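Local coordinates for probable chemoreceptor (Methyl-accepting chemotaxis) transmembrane protein (Rhizobium meliloti, PDB 6D8V), which probably senses quaternary ammonium compounds outside the cell as a membrane chemoreceptor, binding them in a Cache-type sensory domain to direct chemotaxis, at residues 121-124 against 125-129; 199-202 against 203-206. All coordinates share one frame; numbering follows the deposited sequence.

Contact 1: residues 121-124 against 125-129; sequences AAEW and YGLAA. With PBE (1,1-dimethyl-prolinium), chain C.
The indole of Trp124 lies between the bound 1,1-dimethyl-prolinium and Tyr125, in the first turn of helix 123-131. This is a helix N-terminus with Ala122 at the N-cap. Trp124 brings one face of its indole to the ligand pocket, within the first PDC sensor domain. PBE CG sits over the middle of that face, 3.3 Å from Trp124 CD2. On the opposite face, Tyr125 CB makes a CH-pi contact, 3.9 Å from the centroid of the six-membered ring and offset toward its rim. Chi1 of 51° places Trp124 CG between its own backbone N and carbonyl carbon, which brings the indole against the start of Tyr125. Chi1 of -160° turns the Tyr125 ring away from its backbone N, and its edge meets Trp124 CZ3 in plane. The ring runs off beside the indole with the planes at 85°. Outside the turn, Trp72 meets the indole edge-to-face and Tyr120 stacks on the Tyr125 ring. Both aromatic side chains are buried.

On another side of the turn, Glu123 and Leu127 run side by side, and Glu123 CG touches Leu127 CD1 at 3.7 Å. The carboxylate stays beside this methyl, with Glu123 OE2 3.8 Å from Leu127 CD1, and OE1 is hydrogen-bonded to Gln138 N. The backbone closes the turn through Ala122 O, which accepts two N-H groups. Gly126 N comes in nearly along the C=O axis at 2.7 Å, while Tyr125 N donates from above the carbonyl plane at 3.1 Å.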
loop_
_atom_site.group_PDB
_atom_site.type_symbol
_atom_site.label_atom_id
_atom_site.label_comp_id
_atom_site.label_asym_id
_atom_site.label_seq_id
_atom_site.Cartn_x
_atom_site.Cartn_y
_atom_site.Cartn_z
ATOM N N ALA A 121 -0.810 7.140 -16.474
ATOM C CA ALA A 121 -0.539 5.735 -16.752
ATOM C C ALA A 121 0.094 5.014 -15.569
ATOM O O ALA A 121 0.260 3.789 -15.625
ATOM C CB ALA A 121 0.357 5.602 -17.982
ATOM N N ALA A 122 0.447 5.739 -14.510
ATOM C CA ALA A 122 1.040 5.117 -13.338
ATOM C C ALA A 122 0.021 4.226 -12.638
ATOM O O ALA A 122 -1.190 4.453 -12.694
ATOM C CB ALA A 122 1.565 6.176 -12.371
ATOM N N GLU A 123 0.528 3.197 -11.965
ATOM C CA GLU A 123 -0.371 2.247 -11.329
ATOM C C GLU A 123 -1.336 2.945 -10.380
ATOM O O GLU A 123 -2.528 2.630 -10.364
ATOM C CB GLU A 123 0.434 1.179 -10.597
ATOM C CG GLU A 123 0.312 -0.192 -11.212
ATOM C CD GLU A 123 0.856 -1.261 -10.303
ATOM O OE1 GLU A 123 1.653 -0.918 -9.406
ATOM O OE2 GLU A 123 0.480 -2.438 -10.478
ATOM N N TRP A 124 -0.845 3.894 -9.578
ATOM C CA TRP A 124 -1.679 4.479 -8.532
ATOM C C TRP A 124 -2.859 5.250 -9.102
ATOM O O TRP A 124 -3.857 5.436 -8.397
ATOM C CB TRP A 124 -0.841 5.389 -7.638
ATOM C CG TRP A 124 -0.045 6.385 -8.416
ATOM C CD1 TRP A 124 1.247 6.255 -8.841
ATOM C CD2 TRP A 124 -0.500 7.657 -8.889
ATOM N NE1 TRP A 124 1.629 7.383 -9.536
ATOM C CE2 TRP A 124 0.574 8.257 -9.579
ATOM C CE3 TRP A 124 -1.711 8.354 -8.784
ATOM C CZ2 TRP A 124 0.475 9.518 -10.164
ATOM C CZ3 TRP A 124 -1.807 9.605 -9.364
ATOM C CH2 TRP A 124 -0.719 10.174 -10.046
ATOM N N TYR A 125 -2.774 5.693 -10.356
ATOM C CA TYR A 125 -3.904 6.320 -11.029
ATOM C C TYR A 125 -4.617 5.382 -11.996
ATOM O O TYR A 125 -5.851 5.314 -11.992
ATOM C CB TYR A 125 -3.445 7.567 -11.788
ATOM C CG TYR A 125 -4.573 8.523 -12.113
ATOM C CD1 TYR A 125 -5.413 8.298 -13.196
ATOM C CD2 TYR A 125 -4.810 9.643 -11.326
ATOM C CE1 TYR A 125 -6.451 9.166 -13.490
ATOM C CE2 TYR A 125 -5.845 10.515 -11.612
ATOM C CZ TYR A 125 -6.661 10.272 -12.694
ATOM O OH TYR A 125 -7.685 11.146 -12.973
ATOM N N GLY A 126 -3.860 4.635 -12.801
ATOM C CA GLY A 126 -4.476 3.835 -13.848
ATOM C C GLY A 126 -5.363 2.724 -13.314
ATOM O O GLY A 126 -6.483 2.526 -13.795
ATOM N N LEU A 127 -4.877 1.985 -12.314
ATOM C CA LEU A 127 -5.608 0.822 -11.817
ATOM C C LEU A 127 -7.025 1.193 -11.397
ATOM O O LEU A 127 -8.005 0.617 -11.884
ATOM C CB LEU A 127 -4.852 0.186 -10.649
ATOM C CG LEU A 127 -3.509 -0.487 -10.944
ATOM C CD1 LEU A 127 -2.954 -1.114 -9.676
ATOM C CD2 LEU A 127 -3.663 -1.526 -12.036
ATOM N N ALA A 128 -7.151 2.161 -10.485
ATOM C CA ALA A 128 -8.467 2.573 -10.012
ATOM C C ALA A 128 -9.305 3.192 -11.124
ATOM O O ALA A 128 -10.523 2.988 -11.165
ATOM C CB ALA A 128 -8.322 3.554 -8.851
ATOM N N ALA A 129 -8.685 3.945 -12.034
ATOM C CA ALA A 129 -9.456 4.605 -13.085
ATOM C C ALA A 129 -9.944 3.623 -14.145
ATOM O O ALA A 129 -11.039 3.809 -14.693
ATOM C CB ALA A 129 -8.626 5.718 -13.734
HETATM N N PBE C . 1.789 9.990 -4.319
HETATM C CD PBE C . 0.676 9.423 -4.705
HETATM C CA PBE C . 2.770 9.458 -5.351
HETATM C CB PBE C . 1.938 9.606 -6.687
HETATM C CG PBE C . 0.736 9.431 -6.343
HETATM C CE PBE C . 1.649 11.460 -4.380
HETATM C CF PBE C . 2.156 9.543 -2.962
HETATM C C PBE C . 4.046 10.130 -5.439
HETATM O O PBE C . 4.757 9.970 -6.469
HETATM O OXT PBE C . 4.473 10.848 -4.496
#

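Contact 2: residues 199-202 against 203-206; sequences GKWL and AAPI
Trp201 folds its indole back against Ala204 and Pro205, three and four residues further along the chain. The side chain leaves the backbone toward these residues. With CG anti to the carbonyl carbon and beside the backbone N (chi1 -75°), the six-membered ring can reach both. Trp201 CB already lies at 4.1 Å from the methyl carbon CB of Ala204. The next atom, CG, is at a similar distance from that methyl. At the ring fusion the gap narrows, with Trp201 CD2 at 3.7 Å from Ala204 CB. Trp201 CE3 is the nearest ring atom to the methyl, 3.3 Å from Ala204 CB. The same carbon has Ala203 O beside it, at the edge of the ring and in its plane, 3.5 Å from CE3.

The backbone between these residues turns a corner at Leu202. Leu202 and Ala203 both face Leu194 of strand 191-195, which makes a classic beta bulge. Leu202 and Ala203 are each joined to Leu194 by backbone hydrogen bonds. Their side chains lead away from the indole, and both reach helix 174-183, Leu202 at Leu174 and Ala203 at Leu181.

Further round the ring, Trp201 CZ3 comes to 3.4 Å from Pro205 CD. Trp201 CH2 follows at 3.7 Å from the same proline carbon. The two side chains cross at about a right angle. The indole also touches Tyr193 and Leu195 of strand 191-195, and Leu264 of strand 259-268. Replacing Trp201 with an alanine would probably leave the Ala204 methyl and Pro205 CD less closely packed and open a gap beside Tyr193 and Leu264.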
loop_
_atom_site.group_PDB
_atom_site.type_symbol
_atom_site.label_atom_id
_atom_site.label_comp_id
_atom_site.label_asym_id
_atom_site.label_seq_id
_atom_site.Cartn_x
_atom_site.Cartn_y
_atom_site.Cartn_z
ATOM N N GLY A 199 4.446 -11.041 -5.891
ATOM C CA GLY A 199 5.631 -11.605 -5.289
ATOM C C GLY A 199 6.780 -10.635 -5.116
ATOM O O GLY A 199 7.910 -11.073 -4.885
ATOM N N LYS A 200 6.536 -9.335 -5.243
ATOM C CA LYS A 200 7.558 -8.350 -4.925
ATOM C C LYS A 200 7.696 -8.239 -3.407
ATOM O O LYS A 200 6.738 -8.475 -2.658
ATOM C CB LYS A 200 7.192 -6.984 -5.524
ATOM C CG LYS A 200 6.781 -6.975 -6.995
ATOM C CD LYS A 200 7.909 -6.455 -7.868
ATOM C CE LYS A 200 7.412 -5.911 -9.209
ATOM N NZ LYS A 200 6.415 -4.805 -9.043
ATOM N N TRP A 201 8.900 -7.866 -2.954
ATOM C CA TRP A 201 9.189 -7.748 -1.525
ATOM C C TRP A 201 8.560 -6.474 -0.968
ATOM O O TRP A 201 8.902 -5.368 -1.403
ATOM C CB TRP A 201 10.691 -7.738 -1.266
ATOM C CG TRP A 201 11.388 -9.060 -1.390
ATOM C CD1 TRP A 201 12.022 -9.555 -2.501
ATOM C CD2 TRP A 201 11.568 -10.042 -0.357
ATOM N NE1 TRP A 201 12.580 -10.787 -2.223
ATOM C CE2 TRP A 201 12.313 -11.110 -0.918
ATOM C CE3 TRP A 201 11.174 -10.124 0.983
ATOM C CZ2 TRP A 201 12.663 -12.247 -0.182
ATOM C CZ3 TRP A 201 11.529 -11.255 1.712
ATOM C CH2 TRP A 201 12.266 -12.298 1.126
ATOM N N LEU A 202 7.645 -6.638 0.005
ATOM C CA LEU A 202 7.051 -5.542 0.766
ATOM C C LEU A 202 7.744 -5.350 2.107
ATOM O O LEU A 202 7.874 -4.214 2.585
ATOM C CB LEU A 202 5.565 -5.804 0.980
ATOM C CG LEU A 202 4.682 -5.650 -0.242
ATOM C CD1 LEU A 202 3.235 -5.853 0.133
ATOM C CD2 LEU A 202 4.888 -4.276 -0.835
ATOM N N ALA A 203 8.167 -6.456 2.716
ATOM C CA ALA A 203 8.954 -6.449 3.943
ATOM C C ALA A 203 9.946 -7.588 3.821
ATOM O O ALA A 203 9.534 -8.745 3.687
ATOM C CB ALA A 203 8.068 -6.610 5.190
ATOM N N ALA A 204 11.235 -7.255 3.847
ATOM C CA ALA A 204 12.319 -8.138 3.455
ATOM C C ALA A 204 13.375 -8.216 4.543
ATOM O O ALA A 204 13.339 -7.462 5.513
ATOM C CB ALA A 204 12.968 -7.648 2.150
ATOM N N PRO A 205 14.321 -9.147 4.409
ATOM C CA PRO A 205 15.446 -9.197 5.359
ATOM C C PRO A 205 16.366 -7.992 5.255
ATOM O O PRO A 205 16.645 -7.336 6.260
ATOM C CB PRO A 205 16.194 -10.482 4.978
ATOM C CG PRO A 205 15.240 -11.298 4.217
ATOM C CD PRO A 205 14.204 -10.378 3.605
ATOM N N ILE A 206 16.879 -7.709 4.061
ATOM C CA ILE A 206 17.665 -6.495 3.851
ATOM C C ILE A 206 16.792 -5.524 3.066
ATOM O O ILE A 206 15.849 -5.953 2.386
ATOM C CB ILE A 206 18.999 -6.782 3.140
ATOM C CG1 ILE A 206 18.775 -7.568 1.848
ATOM C CG2 ILE A 206 19.937 -7.525 4.063
ATOM C CD1 ILE A 206 20.049 -7.864 1.099
#

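Overall arrangement
Contact 1 and contact 2 lie in different parts of the fold, with centres 23 Å apart and nearest atoms about 6 Å apart, without touching. Each has a buried tryptophan, but the settings differ. Contact 1 is partly buried and belongs to a helix start in the ligand-binding domain, beside strands of the seven-stranded sheet. Its backbone is held by hydrogen bonds between its own residues. Contact 2 is a buried contact in the connection that follows strand 191-195 of the four-stranded sheet. No hydrogen bond joins its two segments, and its packing is mainly apolar. Gln138 lies near both, bonded to Glu123 and touched by Lys200.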